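Local coordinates for putative trimethylamine methyltransferase (Rhizobium meliloti, PDB 4YYC), which probably catalyses methyl transfer, though its own substrate is not firmly established, at residues Q411-L414 against G415-Q418; A375-L378 against N379-L382; V212-P215 against E216-E219; L257-A260 against K261-R265. All blocks are in the same frame, centred on the assembly; numbering follows the deposited sequence.

Contact 1 of 4, residues Q411-L414 against G415-Q418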
ATOM      1  N   GLN A 411       8.839 -11.174  -3.175  1.00 13.06           N
ATOM      2  CA  GLN A 411       9.222 -11.068  -4.589  1.00 13.68           C
ATOM      3  C   GLN A 411       8.023 -11.113  -5.535  1.00 14.05           C
ATOM      4  O   GLN A 411       8.057 -10.530  -6.637  1.00 14.01           O
ATOM      5  CB  GLN A 411      10.348 -12.057  -4.973  1.00 14.28           C
ATOM      6  CG  GLN A 411       9.999 -13.506  -4.958  1.00 14.78           C
ATOM      7  CD  GLN A 411       9.242 -13.986  -6.160  1.00 15.36           C
ATOM      8  OE1 GLN A 411       9.566 -13.650  -7.291  1.00 16.09           O
ATOM      9  NE2 GLN A 411       8.198 -14.759  -5.930  1.00 16.35           N
ATOM     10  N   ASP A 412       6.988 -11.820  -5.111  1.00 14.51           N
ATOM     11  CA  ASP A 412       5.726 -11.846  -5.838  1.00 15.90           C
ATOM     12  C   ASP A 412       5.105 -10.439  -5.877  1.00 15.23           C
ATOM     13  O   ASP A 412       4.705  -9.937  -6.953  1.00 16.23           O
ATOM     14  CB  ASP A 412       4.826 -12.897  -5.190  1.00 16.72           C
ATOM     15  CG  ASP A 412       3.516 -13.052  -5.857  1.00 18.63           C
ATOM     16  OD1 ASP A 412       3.424 -12.861  -7.103  1.00 21.19           O
ATOM     17  OD2 ASP A 412       2.540 -13.391  -5.134  1.00 19.07           O
ATOM     18  N   GLN A 413       5.118  -9.762  -4.735  1.00 14.38           N
ATOM     19  CA  GLN A 413       4.681  -8.385  -4.671  1.00 14.47           C
ATOM     20  C   GLN A 413       5.513  -7.509  -5.584  1.00 14.44           C
ATOM     21  O   GLN A 413       4.995  -6.576  -6.232  1.00 14.51           O
ATOM     22  CB  GLN A 413       4.645  -7.858  -3.222  1.00 14.65           C
ATOM     23  CG  GLN A 413       3.634  -8.576  -2.353  1.00 14.96           C
ATOM     24  CD  GLN A 413       2.190  -8.354  -2.831  1.00 16.30           C
ATOM     25  OE1 GLN A 413       1.765  -7.209  -3.022  1.00 17.25           O
ATOM     26  NE2 GLN A 413       1.464  -9.431  -3.050  1.00 17.53           N
ATOM     27  N   LEU A 414       6.816  -7.766  -5.643  1.00 13.64           N
ATOM     28  CA  LEU A 414       7.658  -6.961  -6.525  1.00 13.79           C
ATOM     29  C   LEU A 414       7.206  -7.066  -7.972  1.00 14.26           C
ATOM     30  O   LEU A 414       7.304  -6.085  -8.719  1.00 14.42           O
ATOM     31  CB  LEU A 414       9.142  -7.320  -6.388  1.00 13.58           C
ATOM     32  CG  LEU A 414       9.749  -7.189  -4.987  1.00 13.27           C
ATOM     33  CD1 LEU A 414      11.196  -7.641  -5.081  1.00 13.45           C
ATOM     34  CD2 LEU A 414       9.637  -5.776  -4.429  1.00 13.16           C
ATOM     35  N   GLY A 415       6.801  -8.265  -8.409  1.00 14.71           N
ATOM     36  CA  GLY A 415       6.269  -8.407  -9.780  1.00 15.66           C
ATOM     37  C   GLY A 415       5.021  -7.547  -9.998  1.00 16.09           C
ATOM     38  O   GLY A 415       4.844  -6.975 -11.091  1.00 16.28           O
HETATM   39  N   MSE A 416       4.205  -7.408  -8.955  1.00 16.23           N
HETATM   40  CA  MSE A 416       2.989  -6.576  -9.052  0.80 16.67           C
HETATM   41  C   MSE A 416       3.410  -5.135  -9.177  1.00 16.68           C
HETATM   42  O   MSE A 416       2.847  -4.395  -9.975  1.00 16.03           O
HETATM   43  CB  MSE A 416       2.099  -6.782  -7.845  0.80 17.45           C
HETATM   44  CG  MSE A 416       1.489  -8.147  -7.995  0.80 18.88           C
HETATM   45 SE   MSE A 416       0.286  -8.354  -6.430  0.80 22.05          SE
HETATM   46  CE  MSE A 416       0.515 -10.344  -6.419  0.80 21.72           C
HETATM   47  N   MSE A 417       4.404  -4.719  -8.422  1.00 15.56           N
HETATM   48  CA  MSE A 417       4.885  -3.346  -8.496  1.00 16.22           C
HETATM   49  C   MSE A 417       5.482  -3.037  -9.867  1.00 16.07           C
HETATM   50  O   MSE A 417       5.255  -1.974 -10.441  1.00 15.83           O
HETATM   51  CB  MSE A 417       5.952  -3.028  -7.443  1.00 16.66           C
HETATM   52  CG  MSE A 417       5.490  -3.226  -6.006  1.00 17.81           C
HETATM   53 SE   MSE A 417       3.970  -2.097  -5.453  1.00 21.33          SE
HETATM   54  CE  MSE A 417       3.088  -3.288  -4.103  1.00 23.09           C
ATOM     55  N   GLN A 418       6.196  -3.997 -10.451  1.00 16.00           N
ATOM     56  CA  GLN A 418       6.759  -3.844 -11.778  1.00 16.42           C
ATOM     57  C   GLN A 418       5.652  -3.617 -12.810  1.00 17.01           C
ATOM     58  O   GLN A 418       5.774  -2.749 -13.674  1.00 16.69           O
ATOM     59  CB  GLN A 418       7.595  -5.097 -12.123  1.00 16.63           C
ATOM     60  CG  GLN A 418       8.187  -5.082 -13.503  1.00 17.10           C
ATOM     61  CD  GLN A 418       9.692  -5.217 -13.586  1.00 16.91           C
ATOM     62  OE1 GLN A 418      10.319  -5.887 -12.755  1.00 16.90           O
ATOM     63  NE2 GLN A 418      10.264  -4.681 -14.652  1.00 17.37           N
TER

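Contact 2 of 4, residues A375-L378 against N379-L382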
ATOM      1  N   ALA A 375       3.745  -4.236   2.867  1.00 11.66           N
ATOM      2  CA  ALA A 375       2.954  -3.668   1.822  1.00 11.86           C
ATOM      3  C   ALA A 375       2.872  -2.126   1.959  1.00 11.84           C
ATOM      4  O   ALA A 375       2.976  -1.390   0.960  1.00 11.92           O
ATOM      5  CB  ALA A 375       1.559  -4.233   1.857  1.00 12.03           C
ATOM      6  N   ASN A 376       2.719  -1.629   3.170  1.00 11.99           N
ATOM      7  CA  ASN A 376       2.641  -0.203   3.387  1.00 12.37           C
ATOM      8  C   ASN A 376       3.969   0.415   2.953  1.00 12.76           C
ATOM      9  O   ASN A 376       3.989   1.448   2.274  1.00 13.73           O
ATOM     10  CB  ASN A 376       2.305   0.135   4.817  1.00 12.86           C
ATOM     11  CG  ASN A 376       0.881  -0.241   5.185  1.00 13.75           C
ATOM     12  OD1 ASN A 376       0.015  -0.538   4.334  1.00 14.45           O
ATOM     13  ND2 ASN A 376       0.629  -0.213   6.501  1.00 14.38           N
ATOM     14  N   THR A 377       5.057  -0.239   3.306  1.00 12.68           N
ATOM     15  CA  THR A 377       6.367   0.325   2.976  1.00 12.80           C
ATOM     16  C   THR A 377       6.620   0.216   1.472  1.00 12.58           C
ATOM     17  O   THR A 377       7.102   1.155   0.842  1.00 12.89           O
ATOM     18  CB  THR A 377       7.495  -0.386   3.756  1.00 13.10           C
ATOM     19  OG1 THR A 377       7.184  -0.456   5.171  1.00 13.43           O
ATOM     20  CG2 THR A 377       8.800   0.335   3.616  1.00 13.75           C
ATOM     21  N   LEU A 378       6.283  -0.940   0.880  1.00 12.36           N
ATOM     22  CA  LEU A 378       6.565  -1.166  -0.536  1.00 12.84           C
ATOM     23  C   LEU A 378       5.722  -0.302  -1.477  1.00 13.18           C
ATOM     24  O   LEU A 378       6.210   0.215  -2.499  1.00 13.01           O
ATOM     25  CB  LEU A 378       6.411  -2.652  -0.876  1.00 13.14           C
ATOM     26  CG  LEU A 378       6.775  -3.039  -2.312  1.00 13.82           C
ATOM     27  CD1 LEU A 378       8.277  -2.846  -2.487  1.00 14.35           C
ATOM     28  CD2 LEU A 378       6.375  -4.503  -2.509  1.00 14.26           C
ATOM     29  N   ASN A 379       4.458  -0.102  -1.144  1.00 13.12           N
ATOM     30  CA  ASN A 379       3.631   0.775  -1.973  0.50 13.73           C
ATOM     31  C   ASN A 379       4.172   2.218  -1.958  1.00 13.75           C
ATOM     32  O   ASN A 379       4.236   2.849  -2.990  1.00 13.99           O
ATOM     33  CB  ASN A 379       2.138   0.671  -1.580  0.50 13.82           C
ATOM     34  CG  ASN A 379       1.483  -0.614  -2.104  0.50 14.31           C
ATOM     35  OD1 ASN A 379       1.449  -0.892  -3.322  0.50 15.70           O
ATOM     36  ND2 ASN A 379       0.925  -1.391  -1.190  0.50 14.15           N
HETATM   37  N   MSE A 380       4.591   2.709  -0.812  1.00 13.55           N
HETATM   38  CA  MSE A 380       5.242   4.035  -0.727  1.00 14.02           C
HETATM   39  C   MSE A 380       6.497   4.024  -1.555  1.00 13.66           C
HETATM   40  O   MSE A 380       6.794   4.959  -2.290  1.00 13.82           O
HETATM   41  CB  MSE A 380       5.501   4.412   0.729  1.00 14.78           C
HETATM   42  CG  MSE A 380       6.366   5.632   0.950  1.00 15.66           C
HETATM   43 SE   MSE A 380       8.269   5.344   0.683  1.00 17.64          SE
HETATM   44  CE  MSE A 380       8.560   4.197   2.236  1.00 17.27           C
ATOM     45  N   THR A 381       7.234   2.912  -1.518  1.00 13.46           N
ATOM     46  CA  THR A 381       8.543   2.868  -2.181  1.00 13.45           C
ATOM     47  C   THR A 381       8.360   3.106  -3.671  1.00 13.88           C
ATOM     48  O   THR A 381       9.071   3.892  -4.303  1.00 13.91           O
ATOM     49  CB  THR A 381       9.216   1.503  -1.929  1.00 13.38           C
ATOM     50  OG1 THR A 381       9.421   1.322  -0.520  1.00 13.15           O
ATOM     51  CG2 THR A 381      10.529   1.379  -2.632  1.00 13.86           C
ATOM     52  N   LEU A 382       7.346   2.458  -4.242  1.00 13.92           N
ATOM     53  CA  LEU A 382       7.108   2.624  -5.679  1.00 14.76           C
ATOM     54  C   LEU A 382       6.551   4.015  -5.967  1.00 14.66           C
ATOM     55  O   LEU A 382       6.993   4.704  -6.912  1.00 14.72           O
ATOM     56  CB  LEU A 382       6.114   1.592  -6.177  1.00 16.06           C
ATOM     57  CG  LEU A 382       5.798   1.694  -7.683  1.00 17.69           C
ATOM     58  CD1 LEU A 382       6.994   1.279  -8.480  1.00 18.60           C
ATOM     59  CD2 LEU A 382       4.579   0.879  -8.051  1.00 19.21           C
TER

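Contact 3 of 4, residues V212-P215 against E216-E219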
ATOM      1  N   VAL A 212      31.664  -3.528   2.736  1.00 16.20           N
ATOM      2  CA  VAL A 212      31.915  -2.244   3.391  1.00 16.59           C
ATOM      3  C   VAL A 212      32.391  -2.379   4.807  1.00 17.36           C
ATOM      4  O   VAL A 212      32.545  -1.393   5.506  1.00 18.25           O
ATOM      5  CB  VAL A 212      30.710  -1.280   3.284  1.00 16.16           C
ATOM      6  CG1 VAL A 212      30.459  -0.907   1.837  1.00 16.15           C
ATOM      7  CG2 VAL A 212      29.492  -1.871   3.921  1.00 16.18           C
ATOM      8  N   THR A 213      32.699  -3.610   5.227  1.00 17.45           N
ATOM      9  CA  THR A 213      32.953  -3.862   6.627  1.00 17.98           C
ATOM     10  C   THR A 213      34.354  -3.487   7.085  1.00 18.20           C
ATOM     11  O   THR A 213      34.592  -3.381   8.282  1.00 18.93           O
ATOM     12  CB  THR A 213      32.617  -5.278   7.027  1.00 18.12           C
ATOM     13  OG1 THR A 213      33.379  -6.190   6.248  1.00 18.71           O
ATOM     14  CG2 THR A 213      31.140  -5.500   6.831  1.00 18.15           C
ATOM     15  N   ALA A 214      35.269  -3.340   6.158  1.00 18.23           N
ATOM     16  CA  ALA A 214      36.624  -2.724   6.421  1.00 19.04           C
ATOM     17  C   ALA A 214      37.163  -2.192   5.112  1.00 19.56           C
ATOM     18  O   ALA A 214      36.836  -2.689   4.023  1.00 18.92           O
ATOM     19  CB  ALA A 214      37.569  -3.744   6.995  1.00 19.56           C
ATOM     20  N   PRO A 215      38.034  -1.166   5.165  1.00 20.98           N
ATOM     21  CA  PRO A 215      38.513  -0.649   3.874  1.00 21.06           C
ATOM     22  C   PRO A 215      39.256  -1.665   3.008  1.00 21.11           C
ATOM     23  O   PRO A 215      39.119  -1.663   1.796  1.00 20.20           O
ATOM     24  CB  PRO A 215      39.396   0.550   4.259  1.00 22.60           C
ATOM     25  CG  PRO A 215      39.140   0.796   5.707  1.00 23.27           C
ATOM     26  CD  PRO A 215      38.354  -0.316   6.316  1.00 22.17           C
ATOM     27  N   GLU A 216      40.044  -2.530   3.619  1.00 21.53           N
ATOM     28  CA  GLU A 216      40.746  -3.558   2.868  1.00 22.88           C
ATOM     29  C   GLU A 216      39.792  -4.527   2.144  1.00 21.11           C
ATOM     30  O   GLU A 216      40.141  -5.097   1.107  1.00 20.38           O
ATOM     31  CB  GLU A 216      41.750  -4.306   3.770  1.00 25.42           C
ATOM     32  CG  GLU A 216      41.128  -5.023   4.955  1.00 27.62           C
ATOM     33  CD  GLU A 216      41.089  -4.222   6.283  1.00 30.32           C
ATOM     34  OE1 GLU A 216      41.081  -2.937   6.296  1.00 29.46           O
ATOM     35  OE2 GLU A 216      41.084  -4.941   7.351  1.00 34.20           O
ATOM     36  N   ARG A 217      38.596  -4.687   2.704  1.00 19.84           N
ATOM     37  CA  ARG A 217      37.557  -5.530   2.096  1.00 18.92           C
ATOM     38  C   ARG A 217      36.913  -4.857   0.917  1.00 18.61           C
ATOM     39  O   ARG A 217      36.588  -5.517  -0.079  1.00 18.64           O
ATOM     40  CB  ARG A 217      36.528  -5.972   3.139  1.00 18.55           C
ATOM     41  CG  ARG A 217      37.173  -6.726   4.274  1.00 18.95           C
ATOM     42  CD  ARG A 217      36.273  -7.056   5.409  1.00 19.09           C
ATOM     43  NE  ARG A 217      37.073  -7.497   6.537  1.00 19.73           N
ATOM     44  CZ  ARG A 217      36.690  -7.468   7.812  1.00 20.43           C
ATOM     45  NH1 ARG A 217      35.472  -7.089   8.191  1.00 20.66           N
ATOM     46  NH2 ARG A 217      37.560  -7.872   8.720  1.00 21.68           N
ATOM     47  N   ALA A 218      36.780  -3.534   0.991  1.00 18.05           N
ATOM     48  CA  ALA A 218      36.379  -2.766  -0.176  1.00 18.04           C
ATOM     49  C   ALA A 218      37.458  -2.866  -1.244  1.00 18.48           C
ATOM     50  O   ALA A 218      37.141  -3.013  -2.429  1.00 18.27           O
ATOM     51  CB  ALA A 218      36.074  -1.327   0.221  1.00 17.85           C
ATOM     52  N   GLU A 219      38.742  -2.784  -0.864  1.00 19.24           N
ATOM     53  CA  GLU A 219      39.814  -2.950  -1.843  0.50 20.04           C
ATOM     54  C   GLU A 219      39.750  -4.332  -2.489  1.00 19.72           C
ATOM     55  O   GLU A 219      39.887  -4.472  -3.714  1.00 19.45           O
ATOM     56  CB  GLU A 219      41.177  -2.684  -1.183  0.50 21.24           C
ATOM     57  CG  GLU A 219      41.362  -1.212  -0.855  0.50 22.34           C
ATOM     58  CD  GLU A 219      42.566  -0.931   0.012  0.50 23.90           C
ATOM     59  OE1 GLU A 219      43.148  -1.882   0.558  0.50 25.09           O
ATOM     60  OE2 GLU A 219      42.947   0.257   0.109  0.50 25.73           O
TER

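Contact 4 of 4, residues L257-A260 against K261-R265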
ATOM      1  N   LEU A 257      33.511   5.799   6.368  1.00 18.98           N
ATOM      2  CA  LEU A 257      34.302   6.751   5.573  1.00 19.11           C
ATOM      3  C   LEU A 257      35.398   6.044   4.808  1.00 19.30           C
ATOM      4  O   LEU A 257      35.676   6.383   3.665  1.00 18.64           O
ATOM      5  CB  LEU A 257      34.869   7.839   6.474  1.00 19.81           C
ATOM      6  CG  LEU A 257      33.876   8.812   7.070  1.00 19.90           C
ATOM      7  CD1 LEU A 257      34.546   9.646   8.135  1.00 20.39           C
ATOM      8  CD2 LEU A 257      33.195   9.679   6.023  1.00 19.95           C
ATOM      9  N   GLY A 258      36.023   5.038   5.422  1.00 19.09           N
ATOM     10  CA  GLY A 258      37.081   4.281   4.755  1.00 19.56           C
ATOM     11  C   GLY A 258      36.612   3.511   3.540  1.00 19.32           C
ATOM     12  O   GLY A 258      37.288   3.532   2.507  1.00 19.95           O
ATOM     13  N   ALA A 259      35.439   2.872   3.642  1.00 18.59           N
ATOM     14  CA  ALA A 259      34.868   2.211   2.476  1.00 18.46           C
ATOM     15  C   ALA A 259      34.475   3.228   1.392  1.00 18.33           C
ATOM     16  O   ALA A 259      34.733   2.989   0.215  1.00 18.61           O
ATOM     17  CB  ALA A 259      33.667   1.374   2.853  1.00 18.35           C
ATOM     18  N   ALA A 260      33.897   4.351   1.803  1.00 18.18           N
ATOM     19  CA  ALA A 260      33.504   5.397   0.857  1.00 18.62           C
ATOM     20  C   ALA A 260      34.696   5.894   0.072  1.00 18.60           C
ATOM     21  O   ALA A 260      34.615   6.064  -1.154  1.00 18.74           O
ATOM     22  CB  ALA A 260      32.817   6.554   1.574  1.00 18.57           C
ATOM     23  N   LYS A 261      35.829   6.089   0.767  1.00 19.01           N
ATOM     24  CA  LYS A 261      37.036   6.569   0.077  1.00 20.00           C
ATOM     25  C   LYS A 261      37.523   5.557  -0.996  1.00 20.27           C
ATOM     26  O   LYS A 261      37.889   5.959  -2.130  1.00 21.92           O
ATOM     27  CB  LYS A 261      38.158   6.910   1.071  1.00 20.63           C
ATOM     28  CG  LYS A 261      37.807   8.097   1.935  1.00 21.24           C
ATOM     29  CD  LYS A 261      38.896   8.595   2.866  1.00 22.65           C
ATOM     30  CE  LYS A 261      39.330   7.607   3.895  1.00 23.64           C
ATOM     31  NZ  LYS A 261      40.378   8.235   4.766  1.00 24.93           N
ATOM     32  N   VAL A 262      37.489   4.267  -0.673  1.00 19.30           N
ATOM     33  CA  VAL A 262      37.908   3.280  -1.659  1.00 18.91           C
ATOM     34  C   VAL A 262      36.999   3.291  -2.875  1.00 18.40           C
ATOM     35  O   VAL A 262      37.445   3.398  -4.001  1.00 18.69           O
ATOM     36  CB  VAL A 262      37.938   1.856  -1.055  1.00 18.72           C
ATOM     37  CG1 VAL A 262      38.174   0.783  -2.123  1.00 19.01           C
ATOM     38  CG2 VAL A 262      38.934   1.766   0.098  1.00 19.16           C
ATOM     39  N   TYR A 263      35.697   3.140  -2.644  1.00 17.69           N
ATOM     40  CA  TYR A 263      34.783   3.066  -3.751  1.00 17.54           C
ATOM     41  C   TYR A 263      34.728   4.325  -4.599  1.00 18.04           C
ATOM     42  O   TYR A 263      34.774   4.229  -5.844  1.00 18.23           O
ATOM     43  CB  TYR A 263      33.400   2.662  -3.251  1.00 16.89           C
ATOM     44  CG  TYR A 263      33.381   1.199  -2.801  1.00 16.53           C
ATOM     45  CD1 TYR A 263      33.768   0.203  -3.678  1.00 16.85           C
ATOM     46  CD2 TYR A 263      32.994   0.820  -1.520  1.00 16.12           C
ATOM     47  CE1 TYR A 263      33.732  -1.133  -3.320  1.00 16.55           C
ATOM     48  CE2 TYR A 263      32.986  -0.524  -1.164  1.00 16.12           C
ATOM     49  CZ  TYR A 263      33.344  -1.473  -2.071  1.00 16.29           C
ATOM     50  OH  TYR A 263      33.314  -2.791  -1.692  1.00 16.44           O
ATOM     51  N   ALA A 264      34.722   5.501  -3.958  1.00 18.16           N
ATOM     52  CA  ALA A 264      34.735   6.747  -4.731  1.00 19.07           C
ATOM     53  C   ALA A 264      36.004   6.898  -5.564  1.00 20.29           C
ATOM     54  O   ALA A 264      35.935   7.438  -6.649  1.00 22.15           O
ATOM     55  CB  ALA A 264      34.500   7.949  -3.835  1.00 18.83           C
ATOM     56  N   ARG A 265      37.150   6.401  -5.113  1.00 20.29           N
ATOM     57  CA  ARG A 265      38.341   6.476  -5.935  1.00 21.38           C
ATOM     58  C   ARG A 265      38.334   5.562  -7.137  1.00 21.69           C
ATOM     59  O   ARG A 265      39.082   5.808  -8.088  1.00 22.59           O
ATOM     60  CB  ARG A 265      39.569   6.180  -5.095  1.00 22.61           C
ATOM     61  CG  ARG A 265      39.981   7.332  -4.214  1.00 24.02           C
ATOM     62  CD  ARG A 265      41.434   7.191  -3.813  1.00 25.55           C
ATOM     63  NE  ARG A 265      41.865   8.348  -3.045  1.00 26.62           N
ATOM     64  CZ  ARG A 265      41.887   8.428  -1.714  1.00 26.22           C
ATOM     65  NH1 ARG A 265      41.499   7.429  -0.941  1.00 26.29           N
ATOM     66  NH2 ARG A 265      42.332   9.561  -1.157  1.00 27.21           N
TER

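Contact 1 of 4, residues Q411-L414 against G415-Q418
Q413 and M416, three residues apart on helix 404-420, make most of the side-chain contact here. M416 is a selenomethionine modelled in two conformers, and in the one described its CG stands anti to the carbonyl carbon (chi1 -72°) with the chain extended beyond it. This carries the selenoether across the end of the Q413 amide, with SE of M416 3.7 Å from NE2 of Q413. Methyl CE of M416 lies 3.6 Å from NE2 of Q413 and also comes to 3.9 Å from OD2 of D412. These approaches rest on that conformer and are tentative. Q413 is bent at chi2 (-64°), and its OE1 is hydrogen-bonded to N376 of the second subunit, which helps to fix the turn of the amide. D412 is held from within the chain, OD2 by S462 and OD1 by Y460. Q413, M416 and M417 lie on the helix face that meets the second subunit, packing on its H372, G332 and N376 respectively. M417, also a selenomethionine, folds back at chi2, and its CG rests 3.4 Å from O of Q413. That carbonyl also accepts N of M417 at 2.9 Å. The carboxylate and the amide oxygen thus spend their hydrogen bonds beyond this helix turn; D412 meets only the methyl CE of M416, and Q413 the methyl and SE, by van der Waals contact, selenium standing where methionine has sulfur.

Contact 2 of 4, residues A375-L378 against N379-L382
The flat group that meets the preceding turn is the N379 carboxamide, which in one of its two conformers leans against A375. O of A375, 3.5 Å from CG of N379, stands well off the amide plane, and CB of A375 lies on that same side, 4.2 Å from ND2 of N379. The polar end of the amide looks across the dimer interface, where ND2 of N379 is hydrogen-bonded to OD1 of N376 of the second subunit, and the reciprocal bond runs back from that subunit's N379. Two residues further along helix 368-383, T381 makes the side-chain-to-backbone bond common for threonine in helices. With OG1 anti to the carbonyl carbon (chi1 -61°), it gives its hydrogen to O of T377 at 2.7 Å, coming from above the carbonyl plane. N of T381 reaches the same oxygen at 2.9 Å, so T377 O takes two donors, and OG1 of T381 is also bonded to N of G358. A valine at T381 would probably leave G358 N without this partner and T377 O with the amide alone. M380, a selenomethionine bent at chi2 and chi3, lies side by side with T377, its CE 4.1 Å from CG2 of T377, and packs onto S337, S340 and Y341 of helix 334-350.

Contact 3 of 4, residues V212-P215 against E216-E219
T213 and R217 make the polar side-chain link across this helix start: NH1 of R217 gives a hydrogen bond to OG1 of T213 at 3.0 Å, almost straight (176°) and in the guanidinium plane. T213 reaches it with OG1 turned between its backbone N and carbonyl carbon (chi1 59°), while the R217 chain runs extended from CG to NE and meets T213 at about a right angle. Among the backbone bonds, O of A214, the N-cap residue, accepts N of A218 at 3.1 Å and, weakly, N of R217, and O of P215 accepts N of E219. The van der Waals contacts gather on the methyl of A214, which meets the flat charged ends of R217 and E216. Its CB sits over one face of the R217 guanidinium, 3.7 Å above the plane and offset toward the rim, and the bent E216 chain brings its CD to within 3.6 Å of the same CB. An alanine in place of R217 would probably leave T213 OG1 without its straight donor and A214 CB without the flat group beside it. The segment 212-215 follows strand 208-209 and leads into helix 215-229; V212 in the loop packs on A259 and Y263 of helix 254-265, and A218 on the helix packs on V262 and Y263.

Contact 4 of 4, residues L257-A260 against K261-R265
Helix 254-265 connects the parallel neighbouring strands 240-245 and 269-277 in a beta-alpha-beta crossover, and this contact spans two of its turns. The backbone bonds are regular; the one from N of Y263 to O of A259, 3.0 Å long, is nearly straight at 178°. K261 folds along the preceding turn, its CG 3.2 Å from O of L257, and a bend at chi3 (-62°) brings CE to 4.1 Å from CA of G258. Beyond this its NZ forms salt bridges with E82 and D80, and E82 also pairs with R265. V262 sets CG2 3.4 Å from O of G258. The Y263 ring approaches the turn obliquely, with CD2 3.3 Å from O of A259 and 4.5 Å from CB of A259, a loose apolar touch. Its OH is hydrogen-bonded to O of S211, and A259 and A260 pack on I244 of strand 240-245. The turn thus presents two chemically different sides: at K261 an aliphatic stem lies along the backbone and ends in an ammonium paired with two carboxylates, which would probably steady its charge, whereas at Y263 the ring lies obliquely by O of A259, with the A259 methyl at the limit of contact, and its hydroxyl ties the helix to the loop after strand 208-209.

How the contacts relate
From the N terminus the contacts come in series, 3, 4, 2 and 1. Contact 3 joins the loop after strand 208-209 to the first turn of helix 215-229, and the others span adjoining helical turns, so none closes a long loop, nests or crosses. Contacts 3 and 4, centred 9 Å apart, join helices 215-229 and 254-265, with CB of A218 3.8 Å from CG1 of V262; both helices lie between parallel strands, as in a TIM-barrel-like fold. On the opposite side of the chain's centre, contacts 2 and 1 join helices 368-383 and 404-420 through L378 against L414 and M417, and both reach the second subunit. The two pairs do not touch.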